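PDB 5M45: acetone carboxylase alpha subunit from Xanthobacter autotrophicus Py2, which belongs to the hydantoinase B/oxoprolinase family and joins other protein chains in a six-chain assembly, carrying manganese and magnesium sites. Local coordinates for residues 426-431 / 465-470; 471-476 / 516-521; 581-586 / 647-652; 631-636 / 682-687; 657-662 / 674-679. All coordinates share one frame; numbering follows the deposited sequence.

Interaction 1 of 5, residues 426-431 / 465-470; sequences EEVNAG and ATAVQD
Thr466 turns OG1 into the crowded position between its backbone N and carbonyl carbon (chi1 87°), while CG2 lies anti to the carbonyl carbon. This lays the CB-CG2 side of the residue against the backbone oxygen of Val428, with Thr466 CB 3.1 Å from Val428 O. Val428 holds CG1 anti to its backbone N (chi1 167°), and CG1 packs 3.7 Å from Ala467 N. That amide is buried and has no polar partner in the model. Val428 CB also meets Ala467 CB at 3.9 Å.

One direct hydrogen bond joins the loops: Ala430 N donates to Ala465 O at 3.0 Å. Thr466 OG1 accepts from both Val468 N and Gln469 N, which makes an ST turn and an ST motif. A water 2.7 Å from Thr466 OG1 donates to Glu426 O, so two amides and a water meet the hydroxyl oxygen. Asn429 OD1 accepts from Gly431 N at 2.9 Å in an Asx turn.

Two other protein chains reach this buried contact; one brings basic side chains to Glu426. Helix 401-422 packs on Val428 through Ser416 and Tyr419, Phe628 packs on Ala465 and Ala467, and strands 440-442 and 450-454 lie between the loops in sequence.

Interaction 2 of 5, residues 471-476 / 516-521; sequences GLSHAA and GGCGFE
His474 N donates to Cys518 O at 2.9 Å, and Cys518 N donates to Ser473 OG, also at 2.9 Å. Cys518 is thus held through both its amide and its carbonyl. The two segments run in nearly the same direction, 10° apart. Residues 516-521 lead into strand 520-526 of a five-stranded antiparallel sheet, and residues 471-476 are a loop running beside that entry. Ala475 and Ala476 both face Asn461 in a classic beta bulge.

Ser473 keeps OG beside its backbone N and anti to its carbonyl carbon (chi1 -60°), which directs the hydroxyl at the amide of Cys518. In weaker C-H contacts, Gly517 CA lies 3.3 Å from Leu472 O, and Ser473 CA lies 3.1 Å from Cys518 O. The CA atoms of Ser473 and Gly517 are 4.0 Å apart. This closeness depends on glycine at 471 and 517: a CB there would point at the other segment and clash, with Gly517 N and Leu472 O respectively.

His474 has positive phi, and the chain swings away from residues 516-521 after it. Ile504 of strand 497-504 packs on His474, and an aromatic ring of another protein chain meets its imidazole. The Gly519 O atom lies at the edge of the His474 ring, 4.4 Å from CD2. His474 CB rests obliquely against the Phe520 ring, 3.6 Å from CD1.

Interaction 3 of 5, residues 581-586 / 647-652; sequences GDTDPE and YVLERF
Arg651 grips Asp584 side-on, using NE and NH1 on separate carboxylate oxygens. Arg651 NH1 donates to Asp584 OD1 at 3.0 Å in an almost straight bond (173°). Arg651 NE donates to Asp584 OD2 at 2.9 Å. Both oxygens are met on the syn side, NE clearly tilted out of the carboxylate plane. The carboxylate and guanidinium planes are nearly parallel.

Asp584 OD1 has a second donor, Glu586 N at 3.2 Å, which arrives from above the carboxylate plane and closes an Asx turn. Asn587 ND2 also donates to Asp584 OD2, so each oxygen has more than one partner. Asp584 holds CG anti to the backbone N (chi1 -175°), which turns the carboxylate toward the arginine.

The second carboxylate plays a lesser part. Arg651 NH1 makes a weak bond of 3.2 Å to Glu586 OE1, whose carboxylate plane stands 81° from the guanidinium. The main partner of OE1 is a hydrogen bond to the backbone of another protein chain. Arg651 NH2 donates to a water at 2.9 Å, and this water lies 2.6 Å from Glu586 OE1. Every guanidinium nitrogen therefore has a partner.

Phe652 CE2 sits 3.7 Å above one guanidinium face. Leu649 CD1 lies 3.8 Å from Asp584 CG and flanks the salt bridge. At the chain's surface, beside another protein chain, a salt-bridge network thus ties the Asx turn at Asp584 to the type I beta turn Leu649-Phe652.

Interaction 4 of 5, residues 631-636 / 682-687; sequences PLDREP and QIRKDR
Leu632 CD2 lies over one face of the Arg684 guanidinium and also over one face of the Arg687 guanidinium. Of the guanidinium atoms of Arg684, NE is nearest Leu632 CD2, at 3.9 Å. On Arg687 the methyl sits toward the rim of the group; Leu632 CD2 is 3.9 Å from Arg687 NH1. At the edge of Arg684, in its plane, is Asp633 OD1. The carboxylate and guanidinium planes of this pair are 31° apart.

The Asp633 link is a long salt bridge, with OD1 and Arg684 NH2 3.9 Å apart. A water completes it. This water donates to Asp633 OD2 at 2.8 Å and accepts from Arg684 NH2 at 3.0 Å.

Arg684 is extended from CG to NE and passes Leu632 at a slant, so its aliphatic part packs as well; Leu632 CD2 is 3.9 Å from Arg684 CG. The other leucine methyl, CD1, meets Ile683 CG2 at 3.8 Å. The two methyls are shared among three residues of helix 673-690. The 3-10 segment 631-633, just before helix 636-645, thus packs on that helix.

The arginine ends have stronger partners elsewhere. Arg687 NH2 forms a salt bridge with Asp630, and Arg687 NH1 donates to the backbone of another protein chain. Arg684 NH1 bonds to a polar side chain and to backbone of another protein chain. No direct hydrogen bond joins the two segments. The contact therefore rests mainly on leucine packing against isoleucine and the flat faces of arginines, with charge attraction probably adding less across the long, water-bridged pair.

Interaction 5 of 5, residues 657-662 / 674-679; sequences YGVVVR and TATAAA. Unlike the reference sequence in segment 674-679: Thr674 (reference Ala), Ala675 (reference Gly).
Thr676 faces the loop residues 658-660 with both branches of its side chain. OG1 lies beside its own backbone N and anti to the carbonyl carbon (chi1 -69°), which points it at the chain near Val660. Val660 N donates to Thr676 OG1 at 3.0 Å, with an angle of 161°. The same hydroxyl is bonded to Asp672 O, one turn earlier, so it is held between two backbone groups. The other branch, Thr676 CG2, packs 3.5 Å from Gly658 O.

Val659 and Thr676 lie side by side and point the same way. Val659 CG1 is 4.0 Å from Thr676 OG1, a grazing contact. Val660 instead points toward the helix. Its CG2 is the main touching atom, 3.6 Å from Ala675 O and 3.9 Å from Ala675 CB. It reaches Ala679 CB more loosely, at 4.3 Å. Small alanines one turn apart thus form the surface on which this valine rests. Ala675 differs from the reference sequence.

Gly658 O lies against Ala679 CB at 3.6 Å. Gly658 leaves helical geometry with positive phi, and it follows helix 652-657 directly. The Asp672 carboxylate accepts from Ala675 N through OD1 and forms a salt bridge with Arg662 through OD2, so it supports both sides of the contact. No other protein chain touches these segments.

The geometry is that of a short beta hairpin, strands 661-663 and 669-671, set between two helices: its entry folds back onto the first turns of helix 673-690, which follows it.

In the fold
Interactions 1 and 2 come first along the chain, in series, within its hydantoinase B/oxoprolinase family region. Their centres are about 14 Å apart and they touch through Ala465. Interaction 3 follows; its centre is about 15 Å from that of interaction 2, and Tyr647 and Asp582 touch residues of interaction 2. Interactions 3 and 4 alternate along the chain. Interactions 4 and 5 share helix 673-690, with centres about 9 Å apart, and both segments of interaction 5 lie between those of interaction 4. The Asp470-Arg634 salt bridge connects interactions 1 and 4. Together the contacts link the later helices and hairpin to the loops near the five-stranded sheet.

Interaction 1 of 5, residues 426-431 / 465-470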
# COMPACT_ATOMS: atom_id res chain seq x y z
N GLU A 426 -39.17 -15.24 25.22
CA GLU A 426 -37.84 -14.94 25.79
C GLU A 426 -36.73 -14.70 24.73
O GLU A 426 -35.77 -13.97 25.02
CB GLU A 426 -37.41 -16.01 26.81
CG GLU A 426 -37.00 -17.37 26.29
CD GLU A 426 -38.15 -18.37 25.98
OE1 GLU A 426 -39.34 -17.97 25.94
OE2 GLU A 426 -37.84 -19.61 25.82
N GLU A 427 -36.87 -15.31 23.56
CA GLU A 427 -35.87 -15.22 22.48
C GLU A 427 -36.10 -14.05 21.53
O GLU A 427 -35.20 -13.73 20.75
CB GLU A 427 -35.82 -16.51 21.65
CG GLU A 427 -35.50 -17.77 22.45
CD GLU A 427 -34.05 -17.89 22.90
OE1 GLU A 427 -33.21 -17.00 22.58
OE2 GLU A 427 -33.69 -18.93 23.57
N VAL A 428 -37.27 -13.42 21.56
CA VAL A 428 -37.55 -12.30 20.67
C VAL A 428 -36.53 -11.15 20.91
O VAL A 428 -36.16 -10.86 22.05
CB VAL A 428 -39.00 -11.80 20.86
CG1 VAL A 428 -39.24 -10.45 20.20
CG2 VAL A 428 -39.99 -12.86 20.37
N ASN A 429 -36.08 -10.52 19.81
CA ASN A 429 -35.20 -9.35 19.89
C ASN A 429 -35.43 -8.53 18.62
O ASN A 429 -35.33 -9.06 17.49
CB ASN A 429 -33.75 -9.81 20.02
CG ASN A 429 -32.77 -8.67 20.28
OD1 ASN A 429 -32.65 -7.74 19.48
ND2 ASN A 429 -32.01 -8.77 21.38
N ALA A 430 -35.82 -7.26 18.80
CA ALA A 430 -36.17 -6.40 17.67
C ALA A 430 -34.99 -6.06 16.74
O ALA A 430 -35.22 -5.56 15.66
CB ALA A 430 -36.83 -5.13 18.18
N GLY A 431 -33.75 -6.31 17.19
CA GLY A 431 -32.57 -6.20 16.33
C GLY A 431 -31.40 -5.43 16.94
O GLY A 431 -31.49 -4.84 18.02
N ALA A 465 -35.16 -4.36 22.18
CA ALA A 465 -36.15 -4.84 23.15
C ALA A 465 -36.65 -6.25 22.83
O ALA A 465 -36.63 -6.68 21.66
CB ALA A 465 -37.34 -3.89 23.21
N THR A 466 -37.11 -6.96 23.86
CA THR A 466 -37.70 -8.29 23.67
C THR A 466 -39.23 -8.23 23.84
O THR A 466 -39.80 -7.16 24.09
CB THR A 466 -37.03 -9.36 24.60
OG1 THR A 466 -37.67 -9.41 25.90
CG2 THR A 466 -35.52 -9.09 24.74
N ALA A 467 -39.90 -9.38 23.67
CA ALA A 467 -41.33 -9.47 23.88
C ALA A 467 -41.73 -9.50 25.38
O ALA A 467 -42.91 -9.45 25.69
CB ALA A 467 -41.90 -10.67 23.17
N VAL A 468 -40.72 -9.54 26.25
CA VAL A 468 -40.89 -9.70 27.71
C VAL A 468 -40.30 -8.56 28.55
O VAL A 468 -40.73 -8.35 29.68
CB VAL A 468 -40.20 -11.07 28.07
CG1 VAL A 468 -39.98 -11.25 29.53
CG2 VAL A 468 -41.09 -12.20 27.54
N GLN A 469 -39.28 -7.86 28.03
CA GLN A 469 -38.57 -6.82 28.79
C GLN A 469 -37.81 -5.85 27.88
O GLN A 469 -37.58 -6.13 26.67
CB GLN A 469 -37.64 -7.43 29.85
CG GLN A 469 -36.48 -8.28 29.33
CD GLN A 469 -35.71 -9.01 30.45
OE1 GLN A 469 -36.13 -9.05 31.63
NE2 GLN A 469 -34.61 -9.57 30.11
N ASP A 470 -37.42 -4.70 28.47
CA ASP A 470 -36.62 -3.68 27.80
C ASP A 470 -35.28 -4.21 27.31
O ASP A 470 -34.73 -5.15 27.90
CB ASP A 470 -36.33 -2.50 28.75
CG ASP A 470 -37.60 -1.72 29.11
OD1 ASP A 470 -38.64 -1.85 28.40
OD2 ASP A 470 -37.59 -1.01 30.15
O HOH W 1 -36.29 -11.61 26.80

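Interaction 2 of 5, residues 471-476 / 516-521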
# COMPACT_ATOMS: atom_id res chain seq x y z
N GLY A 471 -34.75 -3.59 26.26
CA GLY A 471 -33.38 -3.83 25.84
C GLY A 471 -32.37 -3.33 26.86
O GLY A 471 -32.73 -2.64 27.82
N LEU A 472 -31.10 -3.72 26.69
CA LEU A 472 -30.00 -3.25 27.55
C LEU A 472 -29.33 -2.00 27.00
O LEU A 472 -29.02 -1.94 25.81
CB LEU A 472 -28.96 -4.36 27.67
CG LEU A 472 -29.46 -5.68 28.24
CD1 LEU A 472 -28.33 -6.71 28.12
CD2 LEU A 472 -29.86 -5.54 29.71
N SER A 473 -29.10 -1.01 27.86
CA SER A 473 -28.43 0.23 27.43
C SER A 473 -26.89 -0.00 27.42
O SER A 473 -26.35 -0.76 28.27
CB SER A 473 -28.82 1.42 28.30
OG SER A 473 -30.22 1.66 28.25
N HIS A 474 -26.21 0.65 26.47
CA HIS A 474 -24.73 0.74 26.41
C HIS A 474 -24.03 -0.59 26.72
O HIS A 474 -23.22 -0.70 27.67
CB HIS A 474 -24.20 1.89 27.30
CG HIS A 474 -24.72 1.87 28.70
ND1 HIS A 474 -24.31 0.96 29.63
CD2 HIS A 474 -25.69 2.60 29.31
CE1 HIS A 474 -24.99 1.11 30.75
NE2 HIS A 474 -25.85 2.11 30.58
N ALA A 475 -24.42 -1.62 25.96
CA ALA A 475 -24.16 -3.03 26.34
C ALA A 475 -23.44 -3.96 25.36
O ALA A 475 -22.81 -4.95 25.82
CB ALA A 475 -25.50 -3.67 26.71
N ALA A 476 -23.59 -3.74 24.05
CA ALA A 476 -23.14 -4.73 23.05
C ALA A 476 -23.05 -4.17 21.62
O ALA A 476 -23.46 -3.01 21.34
CB ALA A 476 -24.07 -5.93 23.07
N GLY A 516 -36.21 -0.08 23.55
CA GLY A 516 -34.86 -0.46 23.20
C GLY A 516 -33.81 0.16 24.15
O GLY A 516 -34.06 1.21 24.78
N GLY A 517 -32.66 -0.49 24.25
CA GLY A 517 -31.58 0.04 25.05
C GLY A 517 -31.14 1.43 24.57
O GLY A 517 -31.06 1.69 23.34
N CYS A 518 -30.87 2.33 25.51
CA CYS A 518 -30.24 3.60 25.15
C CYS A 518 -28.76 3.38 24.81
O CYS A 518 -28.12 2.41 25.27
CB CYS A 518 -30.37 4.63 26.28
SG CYS A 518 -32.05 5.29 26.44
N GLY A 519 -28.22 4.28 24.00
CA GLY A 519 -26.77 4.40 23.87
C GLY A 519 -26.17 5.23 25.02
O GLY A 519 -26.76 5.34 26.09
N PHE A 520 -24.98 5.78 24.80
CA PHE A 520 -24.32 6.71 25.74
C PHE A 520 -23.50 7.71 24.94
O PHE A 520 -23.43 7.61 23.73
CB PHE A 520 -23.50 5.99 26.85
CG PHE A 520 -22.16 5.42 26.40
CD1 PHE A 520 -22.09 4.31 25.58
CD2 PHE A 520 -20.96 5.99 26.87
CE1 PHE A 520 -20.84 3.77 25.19
CE2 PHE A 520 -19.73 5.45 26.50
CZ PHE A 520 -19.66 4.36 25.65
N GLU A 521 -22.94 8.70 25.62
CA GLU A 521 -22.18 9.75 24.98
C GLU A 521 -21.02 10.17 25.87
O GLU A 521 -21.08 10.06 27.10
CB GLU A 521 -23.05 10.97 24.63
CG GLU A 521 -23.68 11.62 25.84
CD GLU A 521 -24.81 12.59 25.51
OE1 GLU A 521 -25.79 12.71 26.32
OE2 GLU A 521 -24.73 13.27 24.45

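Interaction 3 of 5, residues 581-586 / 647-652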
# COMPACT_ATOMS: atom_id res chain seq x y z
N GLY A 581 -23.17 15.19 29.11
CA GLY A 581 -23.71 14.89 27.79
C GLY A 581 -24.58 16.02 27.24
O GLY A 581 -24.96 16.94 27.94
N ASP A 582 -24.87 15.92 25.95
CA ASP A 582 -25.72 16.84 25.20
C ASP A 582 -27.17 16.35 25.38
O ASP A 582 -27.80 15.77 24.48
CB ASP A 582 -25.24 16.85 23.74
CG ASP A 582 -25.85 17.95 22.89
OD1 ASP A 582 -26.02 19.12 23.39
OD2 ASP A 582 -26.14 17.66 21.68
N THR A 583 -27.70 16.61 26.56
CA THR A 583 -28.91 15.97 27.05
C THR A 583 -30.13 16.07 26.10
O THR A 583 -30.79 15.05 25.81
CB THR A 583 -29.24 16.52 28.46
OG1 THR A 583 -28.12 16.28 29.35
CG2 THR A 583 -30.52 15.87 29.04
N ASP A 584 -30.39 17.28 25.61
CA ASP A 584 -31.47 17.54 24.66
C ASP A 584 -30.88 18.36 23.51
O ASP A 584 -30.73 19.58 23.65
CB ASP A 584 -32.62 18.32 25.33
CG ASP A 584 -33.84 18.51 24.40
OD1 ASP A 584 -33.77 18.21 23.17
OD2 ASP A 584 -34.90 18.95 24.90
N PRO A 585 -30.53 17.70 22.38
CA PRO A 585 -29.84 18.46 21.32
C PRO A 585 -30.69 19.52 20.63
O PRO A 585 -30.14 20.38 19.95
CB PRO A 585 -29.40 17.38 20.33
CG PRO A 585 -30.19 16.18 20.67
CD PRO A 585 -30.53 16.26 22.12
N GLU A 586 -32.01 19.45 20.81
CA GLU A 586 -32.93 20.50 20.35
C GLU A 586 -32.88 21.73 21.25
O GLU A 586 -33.21 22.82 20.82
CB GLU A 586 -34.36 19.93 20.30
CG GLU A 586 -35.42 20.83 19.70
CD GLU A 586 -36.73 20.07 19.36
OE1 GLU A 586 -36.78 18.81 19.22
OE2 GLU A 586 -37.74 20.82 19.21
N TYR A 647 -33.18 8.01 30.95
CA TYR A 647 -33.39 7.22 29.74
C TYR A 647 -34.31 7.86 28.69
O TYR A 647 -34.19 7.55 27.48
CB TYR A 647 -33.88 5.79 30.08
CG TYR A 647 -32.91 4.98 30.94
CD1 TYR A 647 -31.89 4.23 30.36
CD2 TYR A 647 -33.03 4.95 32.33
CE1 TYR A 647 -31.00 3.49 31.14
CE2 TYR A 647 -32.14 4.23 33.13
CZ TYR A 647 -31.14 3.49 32.53
OH TYR A 647 -30.24 2.76 33.29
N VAL A 648 -35.24 8.69 29.14
CA VAL A 648 -36.24 9.34 28.30
C VAL A 648 -36.43 10.78 28.77
O VAL A 648 -36.61 11.01 29.97
CB VAL A 648 -37.61 8.61 28.43
CG1 VAL A 648 -38.73 9.39 27.72
CG2 VAL A 648 -37.52 7.19 27.88
N LEU A 649 -36.46 11.72 27.83
CA LEU A 649 -36.76 13.13 28.14
C LEU A 649 -38.24 13.33 28.50
O LEU A 649 -39.13 12.79 27.81
CB LEU A 649 -36.37 14.04 26.95
CG LEU A 649 -34.91 14.11 26.54
CD1 LEU A 649 -34.73 14.87 25.22
CD2 LEU A 649 -34.08 14.76 27.63
N GLU A 650 -38.48 14.12 29.54
CA GLU A 650 -39.82 14.33 30.09
C GLU A 650 -40.89 14.68 29.03
O GLU A 650 -42.01 14.17 29.08
CB GLU A 650 -39.78 15.42 31.18
CG GLU A 650 -41.09 15.58 31.98
CD GLU A 650 -42.12 16.48 31.32
OE1 GLU A 650 -41.74 17.31 30.48
OE2 GLU A 650 -43.34 16.38 31.65
N ARG A 651 -40.52 15.52 28.06
CA ARG A 651 -41.46 16.01 27.06
C ARG A 651 -42.00 14.96 26.11
O ARG A 651 -43.04 15.18 25.51
CB ARG A 651 -40.86 17.20 26.30
CG ARG A 651 -39.67 16.86 25.38
CD ARG A 651 -38.71 18.09 25.33
NE ARG A 651 -37.56 18.00 24.39
CZ ARG A 651 -37.69 17.91 23.07
NH1 ARG A 651 -36.65 17.87 22.24
NH2 ARG A 651 -38.90 17.80 22.53
N PHE A 652 -41.39 13.78 26.01
CA PHE A 652 -41.96 12.73 25.19
C PHE A 652 -42.92 11.79 25.93
O PHE A 652 -43.58 10.96 25.30
CB PHE A 652 -40.81 11.94 24.52
CG PHE A 652 -40.05 12.77 23.55
CD1 PHE A 652 -40.61 13.11 22.32
CD2 PHE A 652 -38.80 13.28 23.88
CE1 PHE A 652 -39.94 13.92 21.40
CE2 PHE A 652 -38.12 14.11 22.98
CZ PHE A 652 -38.68 14.40 21.73
O HOH W 2 -38.95 17.45 19.70

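Interaction 4 of 5, residues 631-636 / 682-687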
# COMPACT_ATOMS: atom_id res chain seq x y z
N PRO A 631 -46.22 1.64 22.12
CA PRO A 631 -45.86 2.42 23.33
C PRO A 631 -47.04 2.74 24.23
O PRO A 631 -46.86 2.97 25.42
CB PRO A 631 -45.33 3.74 22.74
CG PRO A 631 -44.86 3.39 21.38
CD PRO A 631 -45.78 2.31 20.89
N LEU A 632 -48.25 2.76 23.66
CA LEU A 632 -49.45 3.00 24.48
C LEU A 632 -49.77 1.87 25.48
O LEU A 632 -50.60 2.04 26.38
CB LEU A 632 -50.67 3.27 23.56
CG LEU A 632 -51.49 4.51 23.92
CD1 LEU A 632 -50.68 5.76 23.66
CD2 LEU A 632 -52.74 4.53 23.06
N ASP A 633 -49.13 0.71 25.31
CA ASP A 633 -49.23 -0.39 26.24
C ASP A 633 -48.10 -0.46 27.27
O ASP A 633 -48.11 -1.36 28.11
CB ASP A 633 -49.36 -1.71 25.49
CG ASP A 633 -50.74 -1.80 24.73
OD1 ASP A 633 -51.73 -1.29 25.25
OD2 ASP A 633 -50.85 -2.30 23.58
N ARG A 634 -47.14 0.47 27.24
CA ARG A 634 -46.06 0.45 28.22
C ARG A 634 -46.62 0.70 29.62
O ARG A 634 -47.53 1.50 29.77
CB ARG A 634 -44.98 1.48 27.92
CG ARG A 634 -43.77 1.45 28.88
CD ARG A 634 -42.58 2.07 28.20
NE ARG A 634 -41.34 2.17 28.96
CZ ARG A 634 -40.51 1.13 29.22
NH1 ARG A 634 -40.84 -0.11 28.88
NH2 ARG A 634 -39.36 1.33 29.87
N GLU A 635 -46.07 0.02 30.62
CA GLU A 635 -46.41 0.24 32.01
C GLU A 635 -46.13 1.68 32.44
O GLU A 635 -44.98 2.12 32.33
CB GLU A 635 -45.67 -0.79 32.89
CG GLU A 635 -46.32 -1.07 34.24
CD GLU A 635 -47.74 -1.76 34.15
OE1 GLU A 635 -48.77 -1.13 34.61
OE2 GLU A 635 -47.83 -2.96 33.63
N PRO A 636 -47.15 2.45 32.89
CA PRO A 636 -46.88 3.87 33.20
C PRO A 636 -45.72 4.14 34.19
O PRO A 636 -44.96 5.07 33.97
CB PRO A 636 -48.20 4.40 33.72
CG PRO A 636 -49.21 3.56 33.00
CD PRO A 636 -48.60 2.17 32.95
N GLN A 682 -57.64 9.43 24.44
CA GLN A 682 -57.59 10.50 23.46
C GLN A 682 -56.59 10.23 22.30
O GLN A 682 -56.92 10.50 21.14
CB GLN A 682 -57.32 11.84 24.18
CG GLN A 682 -57.21 13.05 23.28
CD GLN A 682 -58.51 13.36 22.52
OE1 GLN A 682 -59.56 13.50 23.12
NE2 GLN A 682 -58.45 13.34 21.21
N ILE A 683 -55.43 9.67 22.60
CA ILE A 683 -54.49 9.28 21.54
C ILE A 683 -55.08 8.22 20.58
O ILE A 683 -54.85 8.28 19.37
CB ILE A 683 -53.11 8.87 22.13
CG1 ILE A 683 -52.37 10.14 22.62
CG2 ILE A 683 -52.23 8.16 21.12
CD1 ILE A 683 -51.20 9.85 23.52
N ARG A 684 -55.85 7.27 21.10
CA ARG A 684 -56.55 6.30 20.22
C ARG A 684 -57.47 7.01 19.21
O ARG A 684 -57.46 6.70 18.00
CB ARG A 684 -57.32 5.25 21.03
CG ARG A 684 -56.40 4.28 21.75
CD ARG A 684 -57.11 3.26 22.64
NE ARG A 684 -56.09 2.45 23.27
CZ ARG A 684 -55.44 1.43 22.71
NH1 ARG A 684 -55.77 0.98 21.47
NH2 ARG A 684 -54.46 0.82 23.39
N LYS A 685 -58.19 8.02 19.68
CA LYS A 685 -58.98 8.83 18.76
C LYS A 685 -58.16 9.67 17.78
O LYS A 685 -58.51 9.78 16.60
CB LYS A 685 -59.95 9.71 19.54
CG LYS A 685 -60.95 8.90 20.32
CD LYS A 685 -62.27 9.63 20.40
CE LYS A 685 -62.45 10.20 21.76
NZ LYS A 685 -63.10 9.12 22.59
N ASP A 686 -57.07 10.25 18.26
CA ASP A 686 -56.15 11.01 17.39
C ASP A 686 -55.59 10.15 16.26
O ASP A 686 -55.47 10.61 15.12
CB ASP A 686 -54.92 11.54 18.15
CG ASP A 686 -55.25 12.57 19.24
OD1 ASP A 686 -56.33 13.19 19.24
OD2 ASP A 686 -54.32 12.72 20.12
N ARG A 687 -55.21 8.92 16.58
CA ARG A 687 -54.69 7.97 15.58
C ARG A 687 -55.68 7.71 14.45
O ARG A 687 -55.29 7.67 13.28
CB ARG A 687 -54.25 6.65 16.23
CG ARG A 687 -53.01 6.78 17.13
CD ARG A 687 -52.81 5.57 18.01
NE ARG A 687 -51.46 5.46 18.58
CZ ARG A 687 -51.03 4.37 19.26
NH1 ARG A 687 -51.84 3.30 19.43
NH2 ARG A 687 -49.79 4.32 19.74
O HOH W 3 -52.49 -0.86 21.90

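Interaction 5 of 5, residues 657-662 / 674-679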
# COMPACT_ATOMS: atom_id res chain seq x y z
N TYR A 657 -45.93 8.00 24.77
CA TYR A 657 -46.47 6.92 25.59
C TYR A 657 -47.86 7.20 26.18
O TYR A 657 -48.48 6.28 26.74
CB TYR A 657 -45.48 6.63 26.74
CG TYR A 657 -44.09 6.21 26.31
CD1 TYR A 657 -43.83 4.87 25.97
CD2 TYR A 657 -43.03 7.09 26.30
CE1 TYR A 657 -42.56 4.46 25.60
CE2 TYR A 657 -41.76 6.68 25.95
CZ TYR A 657 -41.52 5.37 25.58
OH TYR A 657 -40.26 4.95 25.20
N GLY A 658 -48.33 8.44 26.06
CA GLY A 658 -49.62 8.83 26.64
C GLY A 658 -49.63 8.83 28.15
O GLY A 658 -50.69 8.67 28.78
N VAL A 659 -48.45 9.00 28.76
CA VAL A 659 -48.34 8.96 30.23
C VAL A 659 -48.18 10.38 30.77
O VAL A 659 -47.34 11.16 30.28
CB VAL A 659 -47.16 8.04 30.68
CG1 VAL A 659 -46.97 8.08 32.20
CG2 VAL A 659 -47.39 6.60 30.21
N VAL A 660 -49.01 10.73 31.76
CA VAL A 660 -48.93 12.01 32.45
C VAL A 660 -48.12 11.83 33.73
O VAL A 660 -48.50 11.06 34.61
CB VAL A 660 -50.33 12.57 32.78
CG1 VAL A 660 -50.22 13.92 33.50
CG2 VAL A 660 -51.16 12.70 31.49
N VAL A 661 -46.99 12.53 33.82
CA VAL A 661 -46.17 12.56 35.05
C VAL A 661 -46.16 13.92 35.69
O VAL A 661 -46.42 14.91 35.01
CB VAL A 661 -44.71 12.09 34.79
CG1 VAL A 661 -44.70 10.64 34.32
CG2 VAL A 661 -43.98 12.98 33.81
N ARG A 662 -45.90 13.94 37.00
CA ARG A 662 -45.73 15.16 37.79
C ARG A 662 -44.64 15.00 38.83
O ARG A 662 -44.49 13.96 39.43
CB ARG A 662 -46.99 15.55 38.54
CG ARG A 662 -47.74 16.66 37.79
CD ARG A 662 -48.90 17.30 38.52
NE ARG A 662 -49.92 16.36 38.98
CZ ARG A 662 -50.84 15.78 38.21
NH1 ARG A 662 -51.68 14.95 38.81
NH2 ARG A 662 -50.95 15.95 36.88
N THR A 674 -55.20 8.62 36.61
CA THR A 674 -56.46 9.07 35.98
C THR A 674 -56.21 9.87 34.70
O THR A 674 -56.85 9.64 33.67
CB THR A 674 -57.33 9.91 36.96
OG1 THR A 674 -57.80 9.08 38.02
CG2 THR A 674 -58.56 10.51 36.26
N ALA A 675 -55.30 10.83 34.78
CA ALA A 675 -54.97 11.69 33.64
C ALA A 675 -54.28 10.87 32.51
O ALA A 675 -54.47 11.18 31.32
CB ALA A 675 -54.11 12.85 34.09
N THR A 676 -53.53 9.83 32.90
CA THR A 676 -52.88 8.92 31.93
C THR A 676 -53.94 8.09 31.15
O THR A 676 -53.84 7.91 29.91
CB THR A 676 -51.86 7.98 32.67
OG1 THR A 676 -50.75 8.76 33.13
CG2 THR A 676 -51.31 6.85 31.76
N ALA A 677 -54.92 7.55 31.86
CA ALA A 677 -56.01 6.80 31.20
C ALA A 677 -56.74 7.67 30.18
O ALA A 677 -57.02 7.21 29.07
CB ALA A 677 -57.00 6.21 32.21
N ALA A 678 -57.02 8.93 30.54
CA ALA A 678 -57.69 9.88 29.65
C ALA A 678 -56.80 10.24 28.46
O ALA A 678 -57.30 10.32 27.34
CB ALA A 678 -58.09 11.15 30.38
N ALA A 679 -55.50 10.45 28.70
CA ALA A 679 -54.58 10.78 27.60
C ALA A 679 -54.47 9.65 26.57
O ALA A 679 -54.40 9.93 25.35
CB ALA A 679 -53.23 11.16 28.11